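Local structure of Pbp related beta-lactamase (Pyrococcus abyssi, 2QMI) at residues 18-23 / 327-332; 40-45 / 210-215; 105-110 / 158-163; 269-274 / 284-289. The protein forms an octamer and acts as a self-compartmentalizing peptidase related to the penicillin-binding proteins and beta-lactamases. All blocks are in the same frame, centred on the assembly; numbering follows the deposited sequence.

Interaction 1: 18-23 / 327-332; sequences KVPGIS and ENSSGY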
# COMPACT_ATOMS: atom_id res chain seq x y z
N LYS A 18 -16.95 23.20 -10.11
CA LYS A 18 -17.85 22.18 -9.58
C LYS A 18 -18.80 22.68 -8.49
O LYS A 18 -18.77 22.19 -7.36
CB LYS A 18 -17.06 20.98 -9.05
CG LYS A 18 -17.94 19.74 -8.85
CD LYS A 18 -17.16 18.43 -8.90
CE LYS A 18 -18.12 17.24 -9.01
NZ LYS A 18 -17.44 15.92 -9.08
N VAL A 19 -19.63 23.66 -8.83
CA VAL A 19 -20.60 24.21 -7.88
C VAL A 19 -21.95 23.56 -8.16
O VAL A 19 -22.40 23.51 -9.31
CB VAL A 19 -20.73 25.75 -8.02
CG1 VAL A 19 -21.65 26.30 -6.94
CG2 VAL A 19 -19.35 26.42 -7.93
N PRO A 20 -22.63 23.05 -7.12
CA PRO A 20 -23.93 22.39 -7.24
C PRO A 20 -25.07 23.28 -7.76
O PRO A 20 -25.70 22.98 -8.77
CB PRO A 20 -24.21 21.89 -5.82
CG PRO A 20 -22.83 21.81 -5.19
CD PRO A 20 -22.17 23.05 -5.72
N GLY A 21 -25.34 24.37 -7.04
CA GLY A 21 -26.41 25.28 -7.42
C GLY A 21 -26.13 26.71 -7.00
O GLY A 21 -25.29 26.95 -6.14
N ILE A 22 -26.84 27.66 -7.61
CA ILE A 22 -26.68 29.08 -7.33
C ILE A 22 -27.97 29.86 -7.58
O ILE A 22 -28.74 29.53 -8.48
CB ILE A 22 -25.57 29.70 -8.22
CG1 ILE A 22 -24.19 29.40 -7.62
CG2 ILE A 22 -25.79 31.20 -8.38
CD1 ILE A 22 -23.02 29.96 -8.43
N SER A 23 -28.20 30.91 -6.79
CA SER A 23 -29.38 31.76 -6.97
C SER A 23 -28.93 33.20 -7.02
O SER A 23 -27.96 33.58 -6.36
CB SER A 23 -30.37 31.56 -5.82
OG SER A 23 -31.12 30.38 -5.99
N GLU A 327 -25.07 30.66 -2.72
CA GLU A 327 -24.45 29.47 -3.27
C GLU A 327 -24.42 28.25 -2.35
O GLU A 327 -24.18 28.36 -1.14
CB GLU A 327 -23.02 29.80 -3.72
CG GLU A 327 -22.35 28.72 -4.54
CD GLU A 327 -20.94 29.10 -4.96
OE1 GLU A 327 -20.77 30.25 -5.45
OE2 GLU A 327 -20.02 28.26 -4.81
N ASN A 328 -24.63 27.09 -2.97
CA ASN A 328 -24.68 25.77 -2.35
C ASN A 328 -23.33 25.17 -1.93
O ASN A 328 -23.24 23.97 -1.70
CB ASN A 328 -25.34 24.80 -3.33
CG ASN A 328 -26.46 24.04 -2.71
OD1 ASN A 328 -26.87 24.35 -1.59
ND2 ASN A 328 -26.98 23.03 -3.41
N SER A 329 -22.30 26.01 -1.86
CA SER A 329 -20.96 25.56 -1.49
C SER A 329 -20.02 26.76 -1.55
O SER A 329 -20.48 27.91 -1.55
CB SER A 329 -20.47 24.46 -2.45
OG SER A 329 -20.45 24.92 -3.79
N SER A 330 -18.71 26.51 -1.60
CA SER A 330 -17.76 27.61 -1.69
C SER A 330 -16.85 27.39 -2.90
O SER A 330 -15.68 27.77 -2.89
CB SER A 330 -16.91 27.71 -0.42
OG SER A 330 -16.00 26.63 -0.34
N GLY A 331 -17.41 26.78 -3.94
CA GLY A 331 -16.66 26.50 -5.15
C GLY A 331 -16.21 27.74 -5.91
O GLY A 331 -15.12 27.76 -6.47
N TYR A 332 -17.07 28.75 -5.95
CA TYR A 332 -16.75 30.00 -6.63
C TYR A 332 -17.31 31.18 -5.82
O TYR A 332 -18.49 31.18 -5.46
CB TYR A 332 -17.33 30.01 -8.04
CG TYR A 332 -16.77 31.12 -8.89
CD1 TYR A 332 -15.43 31.13 -9.27
CD2 TYR A 332 -17.58 32.18 -9.28
CE1 TYR A 332 -14.90 32.18 -10.01
CE2 TYR A 332 -17.06 33.24 -10.02
CZ TYR A 332 -15.73 33.24 -10.38
OH TYR A 332 -15.22 34.31 -11.10
O HOH W 1 -18.05 23.74 -5.17
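The carboxylate of Glu327 has two apolar side chains on one and the same side of its plane. These are Val19, whose CG1 is 3.3 Å from Glu327 OE2, and Ile22, whose CD1 is 3.7 Å from Glu327 OE1. Val19 crosses the acid chain at about a right angle. OE2 accepts from Tyr332 N at 3.2 Å through its syn lone pair, which helps fix the rotation of the group. With chi1 at -169°, CG anti to the backbone N, and the chain extended beyond it, Glu327 CG lies 3.7 Å from Ile22 CG1.

The second flat group is the Asn328 amide. Its ND2 touches Pro20 CB at 3.8 Å and donates to Arg41 O. The Pro20 ring turns its CD to Ser329 OG, 3.2 Å away. Ser329 OG also meets a water that donates to Lys18 O, so the water bridges the two segments. Val19 CG2 reaches Tyr332 CB at 4.1 Å.

One backbone bond crosses, from Asn328 N to Gly21 O at 3.2 Å. Helix 3-16 covers Val19 and Ile22, and helix 334-345 also packs on Ile22. Lys18 closes helix 3-16 with a Schellman motif. Ile22 and Glu327 form an antiparallel non-hydrogen-bonded pair. This pair joins strands 21-28 and 321-327, the neighbouring early and late strands of the antiparallel sheet in the beta-lactamase-type domain.

Interaction 2: 40-45 / 210-215; sequences YRNVEA and VAMGYI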
# COMPACT_ATOMS: atom_id res chain seq x y z
N TYR A 40 -28.48 22.46 -9.11
CA TYR A 40 -29.35 21.78 -8.16
C TYR A 40 -29.18 22.27 -6.73
O TYR A 40 -28.08 22.59 -6.29
CB TYR A 40 -29.07 20.27 -8.25
CG TYR A 40 -29.37 19.66 -9.60
CD1 TYR A 40 -30.62 19.12 -9.87
CD2 TYR A 40 -28.42 19.67 -10.62
CE1 TYR A 40 -30.93 18.60 -11.13
CE2 TYR A 40 -28.72 19.15 -11.89
CZ TYR A 40 -29.98 18.62 -12.14
OH TYR A 40 -30.31 18.16 -13.39
N ARG A 41 -30.29 22.37 -6.00
CA ARG A 41 -30.24 22.78 -4.60
C ARG A 41 -29.95 21.52 -3.77
O ARG A 41 -29.52 21.59 -2.62
CB ARG A 41 -31.56 23.44 -4.16
CG ARG A 41 -32.80 22.57 -4.15
CD ARG A 41 -33.97 23.38 -3.57
NE ARG A 41 -35.20 22.61 -3.38
CZ ARG A 41 -36.14 22.42 -4.31
NH1 ARG A 41 -37.22 21.71 -4.02
NH2 ARG A 41 -36.00 22.93 -5.53
N ASN A 42 -30.21 20.37 -4.39
CA ASN A 42 -29.95 19.07 -3.78
C ASN A 42 -29.63 18.09 -4.91
O ASN A 42 -30.49 17.78 -5.72
CB ASN A 42 -31.15 18.56 -3.00
CG ASN A 42 -30.88 17.21 -2.34
OD1 ASN A 42 -30.60 16.21 -3.03
ND2 ASN A 42 -30.93 17.17 -1.01
N VAL A 43 -28.39 17.60 -4.94
CA VAL A 43 -27.96 16.67 -5.98
C VAL A 43 -28.56 15.27 -5.90
O VAL A 43 -29.12 14.78 -6.89
CB VAL A 43 -26.42 16.56 -6.01
CG1 VAL A 43 -25.98 15.55 -7.06
CG2 VAL A 43 -25.80 17.91 -6.30
N GLU A 44 -28.45 14.63 -4.74
CA GLU A 44 -28.99 13.28 -4.54
C GLU A 44 -30.44 13.19 -4.98
O GLU A 44 -30.84 12.22 -5.63
CB GLU A 44 -28.91 12.87 -3.06
CG GLU A 44 -27.51 12.64 -2.50
CD GLU A 44 -26.71 13.91 -2.34
OE1 GLU A 44 -27.30 14.95 -1.96
OE2 GLU A 44 -25.48 13.87 -2.56
N ALA A 45 -31.22 14.20 -4.60
CA ALA A 45 -32.65 14.26 -4.91
C ALA A 45 -32.94 14.96 -6.24
O ALA A 45 -34.09 15.08 -6.65
CB ALA A 45 -33.39 14.97 -3.79
N VAL A 210 -35.48 24.31 -0.01
CA VAL A 210 -34.26 24.57 0.75
C VAL A 210 -33.13 23.76 0.14
O VAL A 210 -33.32 22.60 -0.23
CB VAL A 210 -34.43 24.15 2.24
CG1 VAL A 210 -33.17 24.48 3.04
CG2 VAL A 210 -35.65 24.86 2.85
N ALA A 211 -31.96 24.38 0.03
CA ALA A 211 -30.82 23.70 -0.56
C ALA A 211 -29.95 23.00 0.47
O ALA A 211 -29.75 23.51 1.58
CB ALA A 211 -29.98 24.68 -1.36
N MET A 212 -29.45 21.84 0.09
CA MET A 212 -28.56 21.06 0.94
C MET A 212 -27.18 21.69 0.77
O MET A 212 -26.84 22.17 -0.31
CB MET A 212 -28.54 19.60 0.48
CG MET A 212 -27.45 18.73 1.10
SD MET A 212 -27.47 18.75 2.90
CE MET A 212 -28.93 17.75 3.24
N GLY A 213 -26.38 21.71 1.84
CA GLY A 213 -25.05 22.27 1.74
C GLY A 213 -24.11 21.26 1.10
O GLY A 213 -24.42 20.07 1.06
N TYR A 214 -22.97 21.74 0.60
CA TYR A 214 -21.98 20.85 -0.01
C TYR A 214 -20.54 21.31 0.23
O TYR A 214 -20.22 22.50 0.19
CB TYR A 214 -22.23 20.73 -1.52
CG TYR A 214 -23.46 19.91 -1.86
CD1 TYR A 214 -23.43 18.52 -1.82
CD2 TYR A 214 -24.66 20.54 -2.16
CE1 TYR A 214 -24.57 17.77 -2.08
CE2 TYR A 214 -25.81 19.80 -2.42
CZ TYR A 214 -25.76 18.43 -2.38
OH TYR A 214 -26.92 17.71 -2.61
N ILE A 215 -19.70 20.33 0.52
CA ILE A 215 -18.28 20.53 0.77
C ILE A 215 -17.60 19.61 -0.23
O ILE A 215 -18.01 18.48 -0.41
CB ILE A 215 -17.91 20.09 2.20
CG1 ILE A 215 -18.57 21.02 3.22
CG2 ILE A 215 -16.40 20.10 2.38
CD1 ILE A 215 -18.11 22.45 3.12
O HOH W 2 -35.99 21.49 -1.00
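Two groups of the 40-45 turn grip Tyr214 OH. It accepts from Val43 N at 2.8 Å and donates to Glu44 OE1 at 2.9 Å. The acid meets the edge of the Tyr214 ring, in its plane, and the carboxylate and ring planes are only 28° apart. The hydroxyl comes to OE1 on the syn side, 26° out of the carboxylate plane. Glu44 is bent at chi2 (71°), which folds its acid back to the phenol. Val43 adds an apolar touch, with CG2 4.0 Å from Tyr214 CZ. These bonds hold the end of the ring and limit its swing.

Further along, Met212 N donates to Arg41 O at 2.7 Å. Arg41 CB presses on Ala211 CB at 3.4 Å. Its chain then runs extended past Val210, and CD lies 3.5 Å from Val210 O. That oxygen sits at the edge of the guanidinium. A water accepts from both Arg41 NE and Val210 N. NE also pairs with Asp209 in a salt bridge, and NH2 donates to Pro48 O. Asn42 lies alongside Met212, with ND2 3.7 Å from Met212 CB.

Val43 packs on Trp130 of a neighbouring subunit. Asn42 OD1 accepts from Ala45 N at 2.6 Å and makes an Asx motif. Asn42 also takes part in a classic beta bulge: it and Arg41 both face Leu47, where the chain turns a corner.

Interaction 3: 105-110 / 158-163; sequences LTHSSG and FFYLNT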
# COMPACT_ATOMS: atom_id res chain seq x y z
N LEU A 105 -18.64 46.92 16.31
CA LEU A 105 -19.26 47.06 14.99
C LEU A 105 -18.21 47.19 13.90
O LEU A 105 -18.40 46.72 12.78
CB LEU A 105 -20.15 48.31 14.97
CG LEU A 105 -21.47 48.29 15.74
CD1 LEU A 105 -22.02 49.72 15.84
CD2 LEU A 105 -22.46 47.37 15.05
N THR A 106 -17.10 47.85 14.22
CA THR A 106 -16.02 48.08 13.27
C THR A 106 -14.86 47.09 13.34
O THR A 106 -13.87 47.24 12.62
CB THR A 106 -15.46 49.51 13.44
OG1 THR A 106 -15.04 49.70 14.80
CG2 THR A 106 -16.52 50.54 13.10
N HIS A 107 -14.97 46.08 14.20
CA HIS A 107 -13.89 45.10 14.35
C HIS A 107 -12.61 45.82 14.70
O HIS A 107 -11.55 45.52 14.16
CB HIS A 107 -13.67 44.32 13.05
CG HIS A 107 -14.86 43.54 12.59
ND1 HIS A 107 -15.31 42.42 13.26
CD2 HIS A 107 -15.68 43.70 11.53
CE1 HIS A 107 -16.36 41.93 12.62
NE2 HIS A 107 -16.61 42.69 11.57
N SER A 108 -12.71 46.79 15.61
CA SER A 108 -11.54 47.57 16.04
C SER A 108 -11.25 47.48 17.54
O SER A 108 -10.49 48.29 18.08
CB SER A 108 -11.71 49.05 15.64
OG SER A 108 -12.75 49.68 16.35
N SER A 109 -11.83 46.49 18.22
CA SER A 109 -11.61 46.33 19.66
C SER A 109 -10.13 46.22 20.01
O SER A 109 -9.71 46.54 21.13
CB SER A 109 -12.34 45.09 20.18
OG SER A 109 -11.80 43.90 19.64
N GLY A 110 -9.33 45.78 19.04
CA GLY A 110 -7.90 45.63 19.27
C GLY A 110 -7.55 44.19 19.55
O GLY A 110 -6.39 43.83 19.70
N PHE A 158 -7.80 47.02 12.64
CA PHE A 158 -8.90 46.18 12.19
C PHE A 158 -8.55 44.69 12.20
O PHE A 158 -7.59 44.26 11.57
CB PHE A 158 -9.31 46.60 10.77
CG PHE A 158 -10.46 45.80 10.19
CD1 PHE A 158 -11.78 46.13 10.48
CD2 PHE A 158 -10.21 44.70 9.37
CE1 PHE A 158 -12.83 45.38 9.97
CE2 PHE A 158 -11.27 43.94 8.85
CZ PHE A 158 -12.58 44.28 9.15
N PHE A 159 -9.34 43.91 12.93
CA PHE A 159 -9.17 42.47 12.99
C PHE A 159 -10.59 41.92 12.92
O PHE A 159 -11.39 42.18 13.82
CB PHE A 159 -8.52 42.03 14.32
CG PHE A 159 -7.06 42.39 14.45
CD1 PHE A 159 -6.10 41.77 13.65
CD2 PHE A 159 -6.64 43.34 15.38
CE1 PHE A 159 -4.75 42.09 13.77
CE2 PHE A 159 -5.28 43.67 15.51
CZ PHE A 159 -4.34 43.04 14.70
N TYR A 160 -10.91 41.19 11.86
CA TYR A 160 -12.25 40.62 11.72
C TYR A 160 -12.48 39.66 12.88
O TYR A 160 -11.81 38.63 13.00
CB TYR A 160 -12.37 39.88 10.39
CG TYR A 160 -13.79 39.56 9.98
CD1 TYR A 160 -14.65 40.55 9.53
CD2 TYR A 160 -14.25 38.25 10.02
CE1 TYR A 160 -15.95 40.24 9.13
CE2 TYR A 160 -15.54 37.93 9.63
CZ TYR A 160 -16.38 38.93 9.18
OH TYR A 160 -17.66 38.60 8.77
N LEU A 161 -13.42 40.02 13.74
CA LEU A 161 -13.72 39.21 14.92
C LEU A 161 -15.19 38.78 14.98
O LEU A 161 -16.07 39.60 15.27
CB LEU A 161 -13.39 40.02 16.17
CG LEU A 161 -13.58 39.38 17.54
CD1 LEU A 161 -12.61 38.22 17.70
CD2 LEU A 161 -13.35 40.42 18.63
N ASN A 162 -15.45 37.50 14.72
CA ASN A 162 -16.82 36.99 14.77
C ASN A 162 -17.39 37.09 16.18
O ASN A 162 -18.58 37.34 16.36
CB ASN A 162 -16.88 35.53 14.31
CG ASN A 162 -16.82 35.40 12.79
OD1 ASN A 162 -17.60 36.03 12.07
ND2 ASN A 162 -15.92 34.55 12.31
N THR A 163 -16.55 36.87 17.18
CA THR A 163 -16.98 36.96 18.58
C THR A 163 -17.48 38.38 18.85
O THR A 163 -18.25 38.61 19.78
CB THR A 163 -15.81 36.61 19.54
OG1 THR A 163 -15.40 35.25 19.32
CG2 THR A 163 -16.23 36.79 20.99
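Aromatic contacts dominate. His107 packs against both Phe158 and Tyr160, which lie on the same side of its imidazole plane. Tyr160 CD1 lies 3.5 Å above one face of the imidazole, near its rim, and the two side chains point the same way with planes 37° apart. Tyr160 CA also makes a CH-pi contact, 4.2 Å from the centroid of the His107 ring. The Phe158 ring is nearly perpendicular to the imidazole, at 85°, and its CE1 is 3.4 Å from His107 CB. Phe158 brings its edge to Thr106 O, with CD1 3.2 Å from that oxygen. Leu161 O lies in the imidazole plane at its edge, 3.5 Å from His107 CE1.

Between the two segments the hydrogen bond is one of the backbone: Phe159 N donates to His107 O at 3.0 Å. Phe158 CA adds a CA-H...O contact to the same oxygen. Tyr160 OH is hydrogen-bonded to Ser59 and Lys62, and Asn162 also to Lys62, consistent with the SxxK and YxN motifs of this family.

A lighter van der Waals contact brings Leu161 CD2 to 3.9 Å from Ser109 OG.

His107 ends helix 101-105 with a Schellman motif. The 158-161 chain leads into helix 162-176, and helix 61-74 meets His107 through Lys62.

Interaction 4: 269-274 / 284-289; sequences TSYIKV and YGYGLI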
# COMPACT_ATOMS: atom_id res chain seq x y z
N THR A 269 -20.75 54.31 6.32
CA THR A 269 -19.57 55.17 6.48
C THR A 269 -18.31 54.36 6.81
O THR A 269 -18.31 53.53 7.72
CB THR A 269 -19.79 56.22 7.59
OG1 THR A 269 -20.95 57.01 7.28
CG2 THR A 269 -18.58 57.15 7.70
N SER A 270 -17.24 54.60 6.06
CA SER A 270 -16.00 53.89 6.30
C SER A 270 -15.28 54.47 7.52
O SER A 270 -14.73 55.57 7.46
CB SER A 270 -15.09 53.99 5.07
OG SER A 270 -13.94 53.17 5.22
N TYR A 271 -15.30 53.73 8.62
CA TYR A 271 -14.66 54.16 9.86
C TYR A 271 -13.22 53.66 9.96
O TYR A 271 -12.40 54.24 10.67
CB TYR A 271 -15.44 53.64 11.07
CG TYR A 271 -16.85 54.13 11.13
CD1 TYR A 271 -17.15 55.44 11.54
CD2 TYR A 271 -17.90 53.32 10.70
CE1 TYR A 271 -18.46 55.92 11.52
CE2 TYR A 271 -19.21 53.79 10.68
CZ TYR A 271 -19.48 55.09 11.09
OH TYR A 271 -20.78 55.54 11.07
N ILE A 272 -12.91 52.59 9.24
CA ILE A 272 -11.56 52.04 9.31
C ILE A 272 -11.18 51.27 8.05
O ILE A 272 -12.04 50.69 7.38
CB ILE A 272 -11.42 51.13 10.57
CG1 ILE A 272 -9.94 50.82 10.82
CG2 ILE A 272 -12.24 49.85 10.39
CD1 ILE A 272 -9.70 49.97 12.06
N LYS A 273 -9.90 51.28 7.72
CA LYS A 273 -9.38 50.60 6.54
C LYS A 273 -9.25 49.10 6.78
O LYS A 273 -8.86 48.66 7.87
CB LYS A 273 -8.02 51.20 6.16
CG LYS A 273 -7.48 50.81 4.78
CD LYS A 273 -6.04 51.30 4.60
CE LYS A 273 -5.46 50.97 3.22
NZ LYS A 273 -5.33 49.50 2.98
N VAL A 274 -9.57 48.30 5.77
CA VAL A 274 -9.48 46.85 5.87
C VAL A 274 -8.34 46.31 5.00
O VAL A 274 -7.92 46.97 4.05
CB VAL A 274 -10.79 46.18 5.43
CG1 VAL A 274 -11.92 46.63 6.34
CG2 VAL A 274 -11.09 46.54 3.98
N TYR A 284 -14.39 49.51 6.41
CA TYR A 284 -15.48 48.85 7.10
C TYR A 284 -16.39 49.86 7.80
O TYR A 284 -15.91 50.79 8.46
CB TYR A 284 -14.94 47.85 8.14
CG TYR A 284 -15.86 46.67 8.39
CD1 TYR A 284 -15.88 45.58 7.51
CD2 TYR A 284 -16.74 46.64 9.48
CE1 TYR A 284 -16.75 44.49 7.72
CE2 TYR A 284 -17.61 45.57 9.70
CZ TYR A 284 -17.61 44.50 8.81
OH TYR A 284 -18.48 43.44 9.00
N GLY A 285 -17.69 49.67 7.63
CA GLY A 285 -18.68 50.52 8.26
C GLY A 285 -19.32 49.69 9.37
O GLY A 285 -18.61 49.12 10.19
N TYR A 286 -20.64 49.61 9.40
CA TYR A 286 -21.31 48.81 10.42
C TYR A 286 -21.88 47.51 9.81
O TYR A 286 -22.97 47.51 9.23
CB TYR A 286 -22.44 49.61 11.09
CG TYR A 286 -21.96 50.73 11.99
CD1 TYR A 286 -20.64 50.78 12.44
CD2 TYR A 286 -22.83 51.73 12.42
CE1 TYR A 286 -20.21 51.79 13.30
CE2 TYR A 286 -22.41 52.74 13.27
CZ TYR A 286 -21.10 52.77 13.71
OH TYR A 286 -20.68 53.78 14.55
N GLY A 287 -21.13 46.42 9.95
CA GLY A 287 -21.56 45.14 9.40
C GLY A 287 -21.70 45.28 7.89
O GLY A 287 -22.56 44.67 7.26
N LEU A 288 -20.84 46.11 7.31
CA LEU A 288 -20.88 46.38 5.89
C LEU A 288 -19.51 46.82 5.39
O LEU A 288 -18.87 47.67 6.01
CB LEU A 288 -21.90 47.49 5.64
CG LEU A 288 -23.09 47.30 4.70
CD1 LEU A 288 -23.71 45.92 4.85
CD2 LEU A 288 -24.11 48.40 5.02
N ILE A 289 -19.08 46.24 4.27
CA ILE A 289 -17.79 46.59 3.69
C ILE A 289 -18.00 47.77 2.74
O ILE A 289 -19.01 47.84 2.03
CB ILE A 289 -17.18 45.39 2.95
CG1 ILE A 289 -17.01 44.22 3.92
CG2 ILE A 289 -15.83 45.78 2.35
CD1 ILE A 289 -16.42 42.97 3.29
O HOH W 3 -21.57 56.40 13.68
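Tyr271 and Ile272 both face Tyr284, which makes a classic beta bulge at the outer edge of the antiparallel sheet. Tyr284 O takes the hydrogen from Tyr271 N at 3.0 Å, and Tyr284 N gives one to Ile272 O at 2.8 Å. The bulge includes the antiparallel hydrogen-bonded pair Ile272-Tyr284.

On one flank, Tyr284 CB is the bump. It sits over the groove between two branched side chains, 3.7 Å from Val274 CG1 and 4.0 Å from Ile272 CG2. Val274 comes across the tyrosine at about a right angle, while Ile272 slants over it. The Tyr284 ring runs on past this point, and its hydroxyl bonds to His302.

On the other flank, Gly285 has no side chain, and the edge of the Tyr271 ring fills the hollow there, with Tyr271 CD2 3.8 Å from Gly285 CA. Thr269 O also reaches this CA, at 3.1 Å. Tyr271 CG is anti to its carbonyl carbon (chi1 -60°), and this turns the ring toward Tyr286. The two rings form an offset stack with planes 17° apart. Tyr271 OH also bonds to Lys266 O, and Tyr286 OH to His102. One water joins both hydroxyls. The rings are closest where Tyr271 CE2 lies over a face of Tyr286, near its rim, 3.4 Å from Tyr286 CE1.

How the interactions relate
The four contacts form two pairs on opposite sides of the chain's centre. Interactions 1 and 2 have centres about 9 Å apart. Pro20 O to Tyr40 N joins them, and both touch the second subunit. Interactions 3 and 4 have centres about 11 Å apart. His107 NE2 lies 3.3 Å from Tyr284 OH, a probable hydrogen bond, and their rings meet edge-to-face. This pair borders the probable active site, with Ser59, Lys62 and His302 close by. Bound lutetium lies about 10 Å from the Thr106 side chain and about 8 Å from that of Tyr271. Interactions 1 and 4 reach the same sheet, with centres about 27 Å apart. Interaction 1 closes a chain loop containing the other three.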